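Local coordinates for protein diaminopimelate decarboxylase (Methanocaldococcus jannaschii, PDB 1TWI) that catalyses the pyridoxal-phosphate-dependent decarboxylation of meso-diaminopimelate to L-lysine, the last step of lysine biosynthesis, as a homodimer, at residues R46-F51 / K60-A65; G86-S91 / V109-C114; A156-P161 / G206-I211. All coordinates share one frame; numbering follows the deposited sequence.

Contact 1: residues R46-F51 / K60-A65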
# COMPACT_ATOMS: atom_id res chain seq x y z
N ARG A 46 24.68 12.66 -13.04
CA ARG A 46 24.11 12.98 -14.33
C ARG A 46 23.33 14.32 -14.26
O ARG A 46 23.32 15.15 -15.23
CB ARG A 46 23.19 11.85 -14.82
CG ARG A 46 24.00 10.73 -15.53
CD ARG A 46 23.13 9.50 -15.83
NE ARG A 46 23.95 8.45 -16.44
CZ ARG A 46 23.67 7.14 -16.39
NH1 ARG A 46 22.59 6.71 -15.76
NH2 ARG A 46 24.52 6.25 -16.92
N TYR A 47 22.62 14.52 -13.15
CA TYR A 47 21.95 15.79 -12.98
C TYR A 47 22.92 16.94 -12.85
O TYR A 47 22.77 18.01 -13.49
CB TYR A 47 21.06 15.76 -11.74
CG TYR A 47 19.65 15.30 -12.07
CD1 TYR A 47 18.72 16.19 -12.66
CD2 TYR A 47 19.24 14.01 -11.79
CE1 TYR A 47 17.39 15.76 -12.94
CE2 TYR A 47 17.93 13.57 -12.07
CZ TYR A 47 17.04 14.46 -12.65
OH TYR A 47 15.79 14.01 -12.93
N ILE A 48 23.96 16.72 -12.07
CA ILE A 48 24.91 17.82 -11.84
C ILE A 48 25.60 18.19 -13.14
O ILE A 48 25.75 19.35 -13.45
CB ILE A 48 25.97 17.43 -10.80
CG1 ILE A 48 25.24 17.12 -9.46
CG2 ILE A 48 27.05 18.56 -10.67
CD1 ILE A 48 24.42 18.33 -8.89
N GLU A 49 26.03 17.19 -13.88
CA GLU A 49 26.74 17.45 -15.12
C GLU A 49 25.81 18.11 -16.16
O GLU A 49 26.20 19.06 -16.86
CB GLU A 49 27.30 16.14 -15.67
CG GLU A 49 28.05 16.35 -16.94
CD GLU A 49 29.44 16.94 -16.74
OE1 GLU A 49 30.07 17.24 -17.78
OE2 GLU A 49 29.91 17.10 -15.57
N ALA A 50 24.58 17.63 -16.21
CA ALA A 50 23.65 18.17 -17.16
C ALA A 50 23.23 19.60 -16.82
O ALA A 50 23.05 20.43 -17.73
CB ALA A 50 22.43 17.28 -17.25
N PHE A 51 23.08 19.92 -15.54
CA PHE A 51 22.60 21.25 -15.19
C PHE A 51 23.64 22.28 -14.71
O PHE A 51 23.29 23.39 -14.43
CB PHE A 51 21.45 21.16 -14.15
CG PHE A 51 20.13 20.69 -14.74
CD1 PHE A 51 19.18 21.61 -15.17
CD2 PHE A 51 19.86 19.33 -14.88
CE1 PHE A 51 17.98 21.18 -15.74
CE2 PHE A 51 18.64 18.87 -15.46
CZ PHE A 51 17.69 19.80 -15.89
N LYS A 60 23.66 32.06 -10.91
CA LYS A 60 22.73 31.68 -9.83
C LYS A 60 22.96 30.25 -9.34
O LYS A 60 23.79 29.53 -9.87
CB LYS A 60 21.29 31.88 -10.30
CG LYS A 60 20.99 33.37 -10.57
CD LYS A 60 21.33 34.17 -9.33
CE LYS A 60 20.24 35.08 -8.81
NZ LYS A 60 20.27 36.42 -9.50
N GLU A 61 22.24 29.83 -8.32
CA GLU A 61 22.49 28.46 -7.87
C GLU A 61 21.57 27.42 -8.54
O GLU A 61 20.47 27.75 -9.00
CB GLU A 61 22.31 28.42 -6.35
CG GLU A 61 23.07 27.28 -5.66
CD GLU A 61 22.93 27.34 -4.11
OE1 GLU A 61 22.47 28.42 -3.59
OE2 GLU A 61 23.26 26.30 -3.45
N PHE A 62 22.04 26.18 -8.62
CA PHE A 62 21.25 25.05 -9.14
C PHE A 62 21.19 24.06 -7.96
O PHE A 62 22.24 23.65 -7.43
CB PHE A 62 21.91 24.34 -10.35
CG PHE A 62 21.20 23.05 -10.72
CD1 PHE A 62 19.90 23.08 -11.22
CD2 PHE A 62 21.79 21.81 -10.47
CE1 PHE A 62 19.20 21.87 -11.47
CE2 PHE A 62 21.09 20.59 -10.72
CZ PHE A 62 19.82 20.63 -11.21
N ILE A 63 19.98 23.68 -7.56
CA ILE A 63 19.82 22.79 -6.39
C ILE A 63 19.00 21.57 -6.71
O ILE A 63 17.91 21.70 -7.23
CB ILE A 63 19.06 23.50 -5.22
CG1 ILE A 63 19.85 24.72 -4.78
CG2 ILE A 63 18.85 22.52 -3.99
CD1 ILE A 63 19.04 25.59 -3.79
N VAL A 64 19.52 20.39 -6.38
CA VAL A 64 18.74 19.17 -6.57
C VAL A 64 18.06 18.91 -5.21
O VAL A 64 18.73 18.64 -4.20
CB VAL A 64 19.66 17.98 -6.91
CG1 VAL A 64 18.83 16.71 -7.09
CG2 VAL A 64 20.47 18.30 -8.18
N ALA A 65 16.75 19.03 -5.16
CA ALA A 65 16.06 18.73 -3.90
C ALA A 65 15.45 17.34 -4.06
O ALA A 65 14.31 17.17 -4.57
CB ALA A 65 14.97 19.79 -3.61
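Phe51 lays its CB over the centre of the Phe62 ring, a CH-pi contact in which Phe51 CB stands 3.4 Å from the ring centroid, almost straight above it. The two phenyl rings themselves are near parallel (planes 4° apart) but slid so far that they barely overlap, with centroids 4.9 Å apart; the root of Phe51, not its ring, sits on the face. Phe62 reaches up to the helix because its CG is anti to the backbone N (chi1 171°). At the edge of the same ring lies the methyl tip of Ile48, whose CD1 also meets Val64 CG2 at 4.0 Å, while Tyr47 contributes its CB to Val64. The axes of helix segment 46-51 and strand segment 62-65 run nearly antiparallel, at 156°: an outer helix packs on the outward side chains, Phe62 and Val64, of a TIM-type barrel strand. Farther out, the Phe51 ring continues onto Leu287 and Leu289 of strand 286-289 and onto helix 264-276, and Tyr47 OH is hydrogen-bonded to Ser294. No hydrogen bond crosses between the segments: dispersion and CH-pi contact join them, which suits the flat aromatic and branched aliphatic side chains filling the interface.

Contact 2: residues G86-S91 / V109-C114. With PLP (pyridoxal-5'-phosphate), chain E.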
# COMPACT_ATOMS: atom_id res chain seq x y z
N GLY A 86 20.17 18.37 -2.02
CA GLY A 86 19.17 18.97 -1.12
C GLY A 86 18.03 17.98 -0.88
O GLY A 86 18.17 16.79 -1.21
N ALA A 87 16.89 18.46 -0.36
CA ALA A 87 15.75 17.59 -0.08
C ALA A 87 14.42 18.26 -0.30
O ALA A 87 14.21 19.39 0.11
CB ALA A 87 15.79 17.12 1.39
N ASP A 88 13.52 17.54 -0.96
CA ASP A 88 12.12 17.95 -1.14
C ASP A 88 11.37 17.06 -0.08
O ASP A 88 11.27 15.87 -0.27
CB ASP A 88 11.65 17.62 -2.57
CG ASP A 88 10.16 17.32 -2.63
OD1 ASP A 88 9.38 17.81 -1.73
OD2 ASP A 88 9.75 16.55 -3.52
N VAL A 89 10.88 17.63 1.02
CA VAL A 89 10.19 16.84 2.04
C VAL A 89 8.71 17.17 2.01
O VAL A 89 8.34 18.30 1.69
CB VAL A 89 10.79 17.13 3.46
CG1 VAL A 89 12.33 16.72 3.46
CG2 VAL A 89 10.60 18.67 3.82
N VAL A 90 7.85 16.20 2.32
CA VAL A 90 6.40 16.46 2.24
C VAL A 90 5.67 16.23 3.56
O VAL A 90 4.44 16.24 3.63
CB VAL A 90 5.75 15.58 1.12
CG1 VAL A 90 6.26 15.99 -0.22
CG2 VAL A 90 6.01 14.13 1.34
N SER A 91 6.45 16.04 4.62
CA SER A 91 5.88 15.81 5.96
C SER A 91 6.91 16.13 7.06
O SER A 91 8.13 16.17 6.81
CB SER A 91 5.52 14.33 6.09
OG SER A 91 6.73 13.60 6.30
N VAL A 109 13.24 22.14 0.81
CA VAL A 109 11.95 22.79 0.47
C VAL A 109 10.88 21.83 0.98
O VAL A 109 11.04 20.60 0.96
CB VAL A 109 11.75 23.07 -1.08
CG1 VAL A 109 12.76 24.23 -1.51
CG2 VAL A 109 12.00 21.81 -1.91
N PHE A 110 9.79 22.41 1.45
CA PHE A 110 8.69 21.63 2.06
C PHE A 110 7.41 21.73 1.19
O PHE A 110 6.84 22.81 1.04
CB PHE A 110 8.44 22.22 3.48
CG PHE A 110 7.66 21.31 4.42
CD1 PHE A 110 6.80 20.34 3.92
CD2 PHE A 110 7.76 21.49 5.80
CE1 PHE A 110 6.01 19.54 4.78
CE2 PHE A 110 7.00 20.72 6.68
CZ PHE A 110 6.10 19.72 6.17
N ASN A 111 7.01 20.63 0.58
CA ASN A 111 5.78 20.55 -0.24
C ASN A 111 4.69 19.88 0.56
O ASN A 111 4.97 19.19 1.54
CB ASN A 111 6.03 19.64 -1.48
CG ASN A 111 6.77 20.34 -2.56
OD1 ASN A 111 6.28 21.34 -3.04
ND2 ASN A 111 7.96 19.84 -2.94
N GLY A 112 3.45 20.09 0.14
CA GLY A 112 2.35 19.37 0.77
C GLY A 112 1.09 20.17 0.80
O GLY A 112 1.17 21.36 1.06
N ASN A 113 -0.06 19.54 0.58
CA ASN A 113 -1.33 20.24 0.57
C ASN A 113 -2.06 20.23 1.92
O ASN A 113 -3.15 20.79 2.03
CB ASN A 113 -2.25 19.62 -0.50
CG ASN A 113 -2.63 18.19 -0.18
OD1 ASN A 113 -1.85 17.26 -0.43
ND2 ASN A 113 -3.82 17.99 0.41
N CYS A 114 -1.50 19.59 2.95
CA CYS A 114 -2.18 19.65 4.25
C CYS A 114 -1.14 19.79 5.35
O CYS A 114 -1.04 18.97 6.23
CB CYS A 114 -3.03 18.38 4.52
SG CYS A 114 -4.15 18.61 6.00
N1 PLP E . 8.00 16.99 -6.30
C2 PLP E . 6.69 16.80 -5.90
C2A PLP E . 5.91 18.06 -5.44
C3 PLP E . 6.20 15.49 -5.91
O3 PLP E . 4.91 15.34 -5.51
C4 PLP E . 6.92 14.41 -6.34
C4A PLP E . 6.26 12.99 -6.32
O4A PLP E . 5.25 12.89 -5.69
C5 PLP E . 8.25 14.60 -6.76
C6 PLP E . 8.74 15.90 -6.74
C5A PLP E . 9.21 13.53 -7.27
O4P PLP E . 8.68 12.84 -8.44
P PLP E . 9.54 11.78 -9.23
O1P PLP E . 8.63 11.33 -10.30
O2P PLP E . 9.84 10.69 -8.24
O3P PLP E . 10.74 12.45 -9.75
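Asn111 donates its amide N-H to Asp88 from above the carboxylate plane: ND2 lies 2.8 Å from OD1 of Asp88 but 69° out of that plane, although the acceptor lies within the amide plane of Asn111. The two flat groups stand almost perpendicular, at 88°. Asn111 suits the place because its amide can give and accept at once: ND2 also reaches Glu290, and OD1 takes a bond from Asn132. Asp88 OD2 lies over the pyridine ring at N1 of the pyridoxal phosphate, 3.3 Å away, and is held by a salt bridge to Lys69, the residue that can carry the cofactor.

Beneath these side chains the strands pair in parallel. Val89 bonds through both its N and its O to the one neighbouring chain, N to Val109 O at 3.0 Å and O to Asn111 N at 2.9 Å, while Val109 N binds Ala87 O. Away from the cofactor, Val89 CG2 packs against Phe110 CG at 4.0 Å, and the ring carries on to the backbone of Ser91, its CE1 3.5 Å from Ser91 N. Beta-branched and aromatic residues fit this face, which helices cover; Asp88 points into the barrel, and the Asn111 amide reaches the same pocket. Strand 86-89, helix 92-100 and strand 108-110 form a beta-alpha-beta unit of the TIM-type barrel of class-II decarboxylases, with the cofactor bound at the C-terminal ends of its strands.

Contact 3: residues A156-P161 / G206-I211. With PLP (pyridoxal-5'-phosphate), chain E.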
# COMPACT_ATOMS: atom_id res chain seq x y z
N ALA A 156 7.49 30.00 -0.93
CA ALA A 156 7.49 29.87 -2.38
C ALA A 156 6.01 29.48 -2.64
O ALA A 156 5.26 29.19 -1.70
CB ALA A 156 8.47 28.73 -2.82
N PHE A 157 5.56 29.49 -3.89
CA PHE A 157 4.18 29.18 -4.15
C PHE A 157 4.08 28.12 -5.20
O PHE A 157 4.67 28.26 -6.28
CB PHE A 157 3.45 30.48 -4.62
CG PHE A 157 3.39 31.52 -3.56
CD1 PHE A 157 4.52 32.27 -3.24
CD2 PHE A 157 2.26 31.63 -2.77
CE1 PHE A 157 4.52 33.11 -2.11
CE2 PHE A 157 2.25 32.47 -1.63
CZ PHE A 157 3.36 33.20 -1.31
N ARG A 158 3.36 27.04 -4.90
CA ARG A 158 3.20 25.97 -5.90
C ARG A 158 2.04 26.42 -6.79
O ARG A 158 0.92 26.57 -6.33
CB ARG A 158 2.82 24.63 -5.23
CG ARG A 158 2.54 23.54 -6.25
CD ARG A 158 2.31 22.15 -5.60
NE ARG A 158 2.24 21.11 -6.64
CZ ARG A 158 2.24 19.81 -6.40
NH1 ARG A 158 2.30 19.37 -5.14
NH2 ARG A 158 2.18 18.95 -7.41
N ILE A 159 2.34 26.65 -8.06
CA ILE A 159 1.33 27.13 -9.00
C ILE A 159 0.96 26.07 -10.03
O ILE A 159 1.77 25.18 -10.33
CB ILE A 159 1.86 28.35 -9.79
CG1 ILE A 159 3.15 27.94 -10.58
CG2 ILE A 159 2.40 29.45 -8.84
CD1 ILE A 159 3.77 29.13 -11.45
N ASN A 160 -0.24 26.20 -10.60
CA ASN A 160 -0.72 25.30 -11.66
C ASN A 160 -0.79 26.23 -12.88
O ASN A 160 -1.77 26.93 -13.05
CB ASN A 160 -2.08 24.80 -11.28
CG ASN A 160 -2.03 24.04 -9.99
OD1 ASN A 160 -0.98 23.47 -9.67
ND2 ASN A 160 -3.13 23.99 -9.26
N PRO A 161 0.27 26.27 -13.68
CA PRO A 161 0.41 27.12 -14.87
C PRO A 161 -0.59 26.77 -15.94
O PRO A 161 -1.18 25.68 -15.93
CB PRO A 161 1.87 26.92 -15.29
CG PRO A 161 2.16 25.51 -14.87
CD PRO A 161 1.33 25.25 -13.61
N GLY A 206 9.92 32.43 -4.13
CA GLY A 206 9.91 31.68 -5.39
C GLY A 206 8.58 31.12 -5.81
O GLY A 206 7.54 31.35 -5.14
N VAL A 207 8.58 30.41 -6.94
CA VAL A 207 7.37 29.73 -7.43
C VAL A 207 7.84 28.27 -7.67
O VAL A 207 9.01 28.02 -7.95
CB VAL A 207 6.84 30.36 -8.76
CG1 VAL A 207 6.27 31.81 -8.50
CG2 VAL A 207 7.98 30.42 -9.75
N HIS A 208 6.92 27.33 -7.56
CA HIS A 208 7.20 25.89 -7.69
C HIS A 208 6.10 25.30 -8.57
O HIS A 208 4.96 25.83 -8.65
CB HIS A 208 7.14 25.26 -6.28
CG HIS A 208 7.03 23.77 -6.28
ND1 HIS A 208 5.83 23.11 -6.18
CD2 HIS A 208 7.98 22.80 -6.35
CE1 HIS A 208 6.05 21.80 -6.17
NE2 HIS A 208 7.35 21.59 -6.27
N CYS A 209 6.44 24.20 -9.26
CA CYS A 209 5.45 23.52 -10.08
C CYS A 209 5.97 22.07 -10.20
O CYS A 209 7.18 21.83 -10.29
CB CYS A 209 5.37 24.17 -11.47
SG CYS A 209 4.16 23.40 -12.53
N HIS A 210 5.05 21.13 -10.13
CA HIS A 210 5.40 19.74 -10.26
C HIS A 210 4.23 19.21 -11.05
O HIS A 210 3.05 19.32 -10.63
CB HIS A 210 5.45 19.04 -8.92
CG HIS A 210 5.61 17.57 -9.06
ND1 HIS A 210 6.80 17.00 -9.47
CD2 HIS A 210 4.72 16.56 -8.94
CE1 HIS A 210 6.63 15.70 -9.59
NE2 HIS A 210 5.37 15.41 -9.27
N ILE A 211 4.53 18.63 -12.21
CA ILE A 211 3.46 18.23 -13.09
C ILE A 211 3.06 16.78 -13.22
O ILE A 211 2.04 16.50 -13.83
CB ILE A 211 3.72 18.76 -14.51
CG1 ILE A 211 5.01 18.13 -15.08
CG2 ILE A 211 3.86 20.25 -14.49
CD1 ILE A 211 5.35 18.56 -16.51
N1 PLP E . 8.00 16.99 -6.30
C2 PLP E . 6.69 16.80 -5.90
C2A PLP E . 5.91 18.06 -5.44
C3 PLP E . 6.20 15.49 -5.91
O3 PLP E . 4.91 15.34 -5.51
C4 PLP E . 6.92 14.41 -6.34
C4A PLP E . 6.26 12.99 -6.32
O4A PLP E . 5.25 12.89 -5.69
C5 PLP E . 8.25 14.60 -6.76
C6 PLP E . 8.74 15.90 -6.74
C5A PLP E . 9.21 13.53 -7.27
O4P PLP E . 8.68 12.84 -8.44
P PLP E . 9.54 11.78 -9.23
O1P PLP E . 8.63 11.33 -10.30
O2P PLP E . 9.84 10.69 -8.24
O3P PLP E . 10.74 12.45 -9.75
O HOH W 1 2.16 22.22 -9.52
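Ile159 CD1 rests against Val207 CB at 4.3 Å, and farther along Pro161 CD touches Cys209 SG at 3.5 Å, forming an apolar side that helices 188-198 and 219-237 cover. Compact aliphatic and sulfur-bearing groups fit between sheet and helices. On the same side, Phe157 turns the edge of its ring to Gly206 O.

Behind this layer three backbone hydrogen bonds join the parallel strands. Gly206 O accepts from Phe157 N, Phe157 O from His208 N, and His208 O from Ile159 N, the last at 2.8 Å and nearly straight (165°). In these neighbouring parallel strands of a TIM-type barrel, residues pointing inward at the C-terminal ends gather round the cofactor.

Arg158 and His208 lie side by side on that inner face, guanidinium and imidazole planes 88° apart, with Arg158 CG 3.3 Å from His208 ND1. That ring nitrogen is buried and has no polar partner, whereas His208 NE2 is held by Glu290. With its chain extended from CG to NE, Arg158 runs past His208 and brings NH2 to the backbone O of His210, a weak bond of 3.4 Å. A water accepts from Arg158 NE and His210 N and probably donates to Ile159 O, bridging strand 156-160 to the chain that follows strand 206-208. His210, fixed through ND1 by Gly249 N, turns one imidazole face to the pyridine, with C2 of the pyridoxal phosphate 3.4 Å above the His210 ring plane, over its centre. A flat aromatic suits this place, while the methyl C2A of the cofactor lies near His208 CE1 and over the Arg158 guanidinium.

From the N terminus, contact 1 closes first, a short loop in which the end of helix 37-58 turns back into strand 62-67. Contact 2 follows across helix 92-100, closing a beta-alpha-beta unit, and contact 3 closes the longest loop, bringing strand 202-208 beside strand 153-160. The three lie in series, none nested in or crossing another, and all reach the same parallel barrel sheet. Strands 62-67 and 86-89 are neighbours, so contact 1 abuts contact 2, with Val64 O 2.6 Å from Gly86 N in a probable hydrogen bond. Contacts 2 and 3 meet inside the barrel, where Asn111 OD1 approaches His208 CE1 at 3.2 Å, and share the pyridoxal phosphate; contact 1 joins an outer helix to that wall.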